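Local coordinates for leucine rich repeat and phosphatase domain containing protein (PDB 3EMU) that has a dual specificity phosphatase fold, but lacks the usual catalytic nucleophile and may bind phosphate groups rather than hydrolyse them, at residues I14-H26 against I84-G97. Sequence-based numbering, arbitrary orientation.
Sequences IQYIHLGSFLNAH and IQRKEGVLIISGTG. With SO4 (sulfate ion), chain B.
Val90 N gives a nearly straight hydrogen bond to Tyr16 O (2.7 Å). The parallel pairing of strands 17-21 and 89-94 continues with His18 N to Val90 O, Ile92 N to His18 O and Gly20 N to Ile92 O. Further on, Phe22 N binds Ser94 O at 3.1 Å.

Apolar contacts flank the pairing. Ile17 CD1 lies beside Val90 CG1 (3.7 Å), and Ile17 CG2 meets Ile92 CD1. On the other face, Ala25 CB packs on Ile93 CD1 (3.8 Å). The Tyr16 ring takes a CH-pi contact from Lys87 CA over one face.

Asn24 N bonds to Ser21 OG, placed by a chi1 of 61° between its own N and carbonyl carbon: an ST motif. Ser21 N bonds to Asn24 OD1. Strand 89-94 leads into the P-loop. Ser94 OG (2.6 Å to O1), Thr96, Val98, Asn99 and Lys100 hold a sulfate there, probably from the crystallisation liquor, a phosphate mimic by analogy. Ser94 and Lys100 replace the family's catalytic cysteine and arginine, so catalysis is doubtful.

Strand 89-94 sits between 17-21 and 36-42. Helix 68-85 covers the Ile17, Val90 and Ile92 face, and helix 100-112 touches Leu19. Helix 28-33 meets the opposite face, through Tyr30 on His18.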
# COMPACT_ATOMS: atom_id res chain seq x y z
N ILE A 14 -7.94 0.75 6.41
CA ILE A 14 -9.03 1.68 6.65
C ILE A 14 -9.99 1.21 5.57
O ILE A 14 -9.66 0.34 4.77
CB ILE A 14 -8.62 3.20 6.36
CG1 ILE A 14 -8.29 3.40 4.88
CG2 ILE A 14 -7.47 3.69 7.29
CD1 ILE A 14 -8.04 4.84 4.46
N GLN A 15 -11.17 1.79 5.54
CA GLN A 15 -12.20 1.35 4.64
C GLN A 15 -11.77 1.43 3.19
O GLN A 15 -11.14 2.40 2.77
CB GLN A 15 -13.48 2.16 4.87
CG GLN A 15 -14.59 1.82 3.90
CD GLN A 15 -15.76 2.81 3.98
OE1 GLN A 15 -15.56 4.05 4.03
NE2 GLN A 15 -16.99 2.26 4.00
N TYR A 16 -12.09 0.38 2.42
CA TYR A 16 -11.66 0.23 1.00
C TYR A 16 -10.18 -0.16 0.75
O TYR A 16 -9.81 -0.43 -0.38
CB TYR A 16 -11.99 1.49 0.19
CG TYR A 16 -13.43 1.91 0.28
CD1 TYR A 16 -14.46 1.00 0.05
CD2 TYR A 16 -13.77 3.23 0.61
CE1 TYR A 16 -15.80 1.37 0.14
CE2 TYR A 16 -15.08 3.62 0.70
CZ TYR A 16 -16.10 2.69 0.47
OH TYR A 16 -17.42 3.09 0.55
N ILE A 17 -9.35 -0.18 1.79
CA ILE A 17 -7.92 -0.40 1.65
C ILE A 17 -7.50 -1.69 2.38
O ILE A 17 -7.65 -1.83 3.62
CB ILE A 17 -7.11 0.76 2.30
CG1 ILE A 17 -7.54 2.13 1.74
CG2 ILE A 17 -5.57 0.52 2.19
CD1 ILE A 17 -7.23 2.38 0.28
N HIS A 18 -6.93 -2.61 1.60
CA HIS A 18 -6.52 -3.91 2.13
C HIS A 18 -5.07 -4.17 1.76
O HIS A 18 -4.61 -3.88 0.66
CB HIS A 18 -7.46 -5.00 1.63
CG HIS A 18 -8.92 -4.76 1.94
ND1 HIS A 18 -9.60 -5.43 2.95
CD2 HIS A 18 -9.84 -3.96 1.34
CE1 HIS A 18 -10.87 -5.06 2.95
NE2 HIS A 18 -11.04 -4.15 2.00
N LEU A 19 -4.36 -4.70 2.74
CA LEU A 19 -2.95 -5.01 2.62
C LEU A 19 -2.73 -6.56 2.62
O LEU A 19 -3.22 -7.27 3.52
CB LEU A 19 -2.24 -4.39 3.81
CG LEU A 19 -0.73 -4.47 3.83
CD1 LEU A 19 -0.14 -3.95 2.52
CD2 LEU A 19 -0.23 -3.71 5.05
N GLY A 20 -2.06 -7.06 1.59
CA GLY A 20 -1.83 -8.51 1.49
C GLY A 20 -0.56 -8.98 0.75
O GLY A 20 0.33 -8.18 0.41
N SER A 21 -0.50 -10.29 0.50
CA SER A 21 0.63 -10.94 -0.17
C SER A 21 0.11 -11.65 -1.43
O SER A 21 -1.10 -11.89 -1.56
CB SER A 21 1.25 -11.97 0.77
OG SER A 21 0.29 -12.97 1.09
N PHE A 22 1.02 -12.00 -2.34
CA PHE A 22 0.70 -12.93 -3.42
C PHE A 22 -0.15 -14.12 -2.95
O PHE A 22 -1.15 -14.47 -3.59
CB PHE A 22 1.97 -13.48 -4.09
CG PHE A 22 1.69 -14.48 -5.20
CD1 PHE A 22 1.35 -14.04 -6.48
CD2 PHE A 22 1.72 -15.87 -4.95
CE1 PHE A 22 1.07 -14.96 -7.49
CE2 PHE A 22 1.44 -16.79 -5.95
CZ PHE A 22 1.12 -16.35 -7.21
N LEU A 23 0.27 -14.73 -1.84
CA LEU A 23 -0.49 -15.79 -1.22
C LEU A 23 -1.97 -15.44 -0.95
O LEU A 23 -2.88 -16.04 -1.56
CB LEU A 23 0.21 -16.32 0.06
CG LEU A 23 -0.63 -17.22 1.02
CD1 LEU A 23 -1.27 -18.33 0.23
CD2 LEU A 23 0.12 -17.82 2.23
N ASN A 24 -2.26 -14.54 -0.01
CA ASN A 24 -3.65 -14.28 0.32
C ASN A 24 -4.42 -13.49 -0.75
O ASN A 24 -5.63 -13.41 -0.68
CB ASN A 24 -3.85 -13.70 1.74
CG ASN A 24 -2.98 -12.46 1.99
OD1 ASN A 24 -2.88 -11.57 1.13
ND2 ASN A 24 -2.31 -12.43 3.11
N ALA A 25 -3.74 -12.98 -1.77
CA ALA A 25 -4.49 -12.44 -2.92
C ALA A 25 -5.41 -13.52 -3.53
O ALA A 25 -6.26 -13.24 -4.39
CB ALA A 25 -3.55 -11.91 -3.96
N HIS A 26 -5.22 -14.77 -3.11
CA HIS A 26 -5.92 -15.88 -3.74
C HIS A 26 -7.16 -16.19 -2.94
O HIS A 26 -7.96 -17.05 -3.32
CB HIS A 26 -4.99 -17.12 -3.88
CG HIS A 26 -3.96 -16.97 -4.97
ND1 HIS A 26 -2.72 -16.42 -4.75
CD2 HIS A 26 -4.01 -17.28 -6.29
CE1 HIS A 26 -2.03 -16.42 -5.88
NE2 HIS A 26 -2.80 -16.92 -6.83
N ILE A 84 -11.44 4.32 -4.08
CA ILE A 84 -12.24 4.92 -3.01
C ILE A 84 -13.46 5.68 -3.63
O ILE A 84 -14.60 5.57 -3.17
CB ILE A 84 -11.39 5.89 -2.18
CG1 ILE A 84 -10.42 5.10 -1.27
CG2 ILE A 84 -12.31 6.81 -1.38
CD1 ILE A 84 -9.32 5.92 -0.61
N GLN A 85 -13.19 6.40 -4.71
CA GLN A 85 -14.20 7.09 -5.47
C GLN A 85 -15.37 6.21 -5.96
O GLN A 85 -16.52 6.65 -5.95
CB GLN A 85 -13.51 7.74 -6.66
CG GLN A 85 -14.45 8.44 -7.57
CD GLN A 85 -13.71 9.21 -8.67
OE1 GLN A 85 -14.33 9.90 -9.48
NE2 GLN A 85 -12.38 9.09 -8.70
N ARG A 86 -15.06 4.98 -6.41
CA ARG A 86 -16.07 4.03 -6.84
C ARG A 86 -16.75 3.41 -5.66
O ARG A 86 -17.69 2.64 -5.82
CB ARG A 86 -15.44 2.90 -7.66
CG ARG A 86 -14.85 3.37 -8.98
CD ARG A 86 -14.49 2.19 -9.91
NE ARG A 86 -13.15 1.70 -9.65
CZ ARG A 86 -12.12 1.84 -10.46
NH1 ARG A 86 -12.27 2.43 -11.63
NH2 ARG A 86 -10.93 1.39 -10.10
N LYS A 87 -16.26 3.72 -4.46
CA LYS A 87 -16.73 3.05 -3.26
C LYS A 87 -16.51 1.52 -3.35
O LYS A 87 -17.35 0.70 -2.94
CB LYS A 87 -18.19 3.39 -3.00
CG LYS A 87 -18.35 4.55 -2.01
CD LYS A 87 -19.82 5.02 -1.93
CE LYS A 87 -19.97 6.29 -1.06
NZ LYS A 87 -19.49 7.55 -1.77
N GLU A 88 -15.33 1.16 -3.88
CA GLU A 88 -14.90 -0.24 -3.96
C GLU A 88 -13.51 -0.50 -3.34
O GLU A 88 -12.66 0.40 -3.26
CB GLU A 88 -14.97 -0.71 -5.41
CG GLU A 88 -16.41 -1.02 -5.82
CD GLU A 88 -16.63 -1.05 -7.32
OE1 GLU A 88 -15.63 -1.00 -8.09
OE2 GLU A 88 -17.81 -1.11 -7.74
N GLY A 89 -13.30 -1.74 -2.90
CA GLY A 89 -12.01 -2.11 -2.30
C GLY A 89 -10.84 -2.14 -3.27
O GLY A 89 -10.96 -2.52 -4.46
N VAL A 90 -9.69 -1.73 -2.76
CA VAL A 90 -8.43 -1.98 -3.49
C VAL A 90 -7.54 -2.85 -2.58
O VAL A 90 -7.40 -2.59 -1.36
CB VAL A 90 -7.72 -0.67 -3.91
CG1 VAL A 90 -7.44 0.20 -2.68
CG2 VAL A 90 -6.45 -0.95 -4.70
N LEU A 91 -6.94 -3.87 -3.19
CA LEU A 91 -6.05 -4.77 -2.45
C LEU A 91 -4.63 -4.51 -2.87
O LEU A 91 -4.30 -4.55 -4.06
CB LEU A 91 -6.41 -6.23 -2.73
CG LEU A 91 -5.46 -7.31 -2.17
CD1 LEU A 91 -5.31 -7.22 -0.63
CD2 LEU A 91 -6.00 -8.66 -2.60
N ILE A 92 -3.76 -4.22 -1.89
CA ILE A 92 -2.39 -3.82 -2.24
C ILE A 92 -1.43 -4.95 -1.83
O ILE A 92 -1.42 -5.35 -0.68
CB ILE A 92 -2.00 -2.46 -1.60
CG1 ILE A 92 -3.00 -1.37 -2.07
CG2 ILE A 92 -0.53 -2.06 -1.93
CD1 ILE A 92 -3.38 -0.37 -0.99
N ILE A 93 -0.66 -5.48 -2.78
CA ILE A 93 0.10 -6.70 -2.48
C ILE A 93 1.53 -6.63 -2.99
O ILE A 93 1.82 -5.97 -4.00
CB ILE A 93 -0.60 -7.99 -3.02
CG1 ILE A 93 -0.51 -8.05 -4.54
CG2 ILE A 93 -2.01 -8.11 -2.59
CD1 ILE A 93 -0.94 -9.44 -5.12
N SER A 94 2.43 -7.24 -2.22
CA SER A 94 3.80 -7.54 -2.69
C SER A 94 4.01 -9.06 -2.50
O SER A 94 3.13 -9.72 -1.93
CB SER A 94 4.85 -6.70 -1.95
OG SER A 94 4.67 -6.82 -0.56
N GLY A 95 5.13 -9.61 -2.98
CA GLY A 95 5.40 -11.07 -2.93
C GLY A 95 5.18 -11.69 -1.55
O GLY A 95 4.33 -12.59 -1.38
N THR A 96 5.89 -11.18 -0.54
CA THR A 96 5.66 -11.63 0.82
C THR A 96 4.66 -10.80 1.62
O THR A 96 4.18 -11.27 2.67
CB THR A 96 7.01 -11.77 1.62
OG1 THR A 96 7.42 -10.49 2.12
CG2 THR A 96 8.12 -12.34 0.71
N GLY A 97 4.33 -9.58 1.14
CA GLY A 97 3.28 -8.77 1.79
C GLY A 97 3.83 -8.01 2.99
O GLY A 97 3.11 -7.40 3.75
S SO4 B . 7.92 -8.03 -0.21
O1 SO4 B . 6.80 -7.63 0.66
O2 SO4 B . 8.64 -6.95 -0.82
O3 SO4 B . 8.85 -8.71 0.68
O4 SO4 B . 7.43 -8.85 -1.29
O HOH W 1 2.90 -14.61 -0.32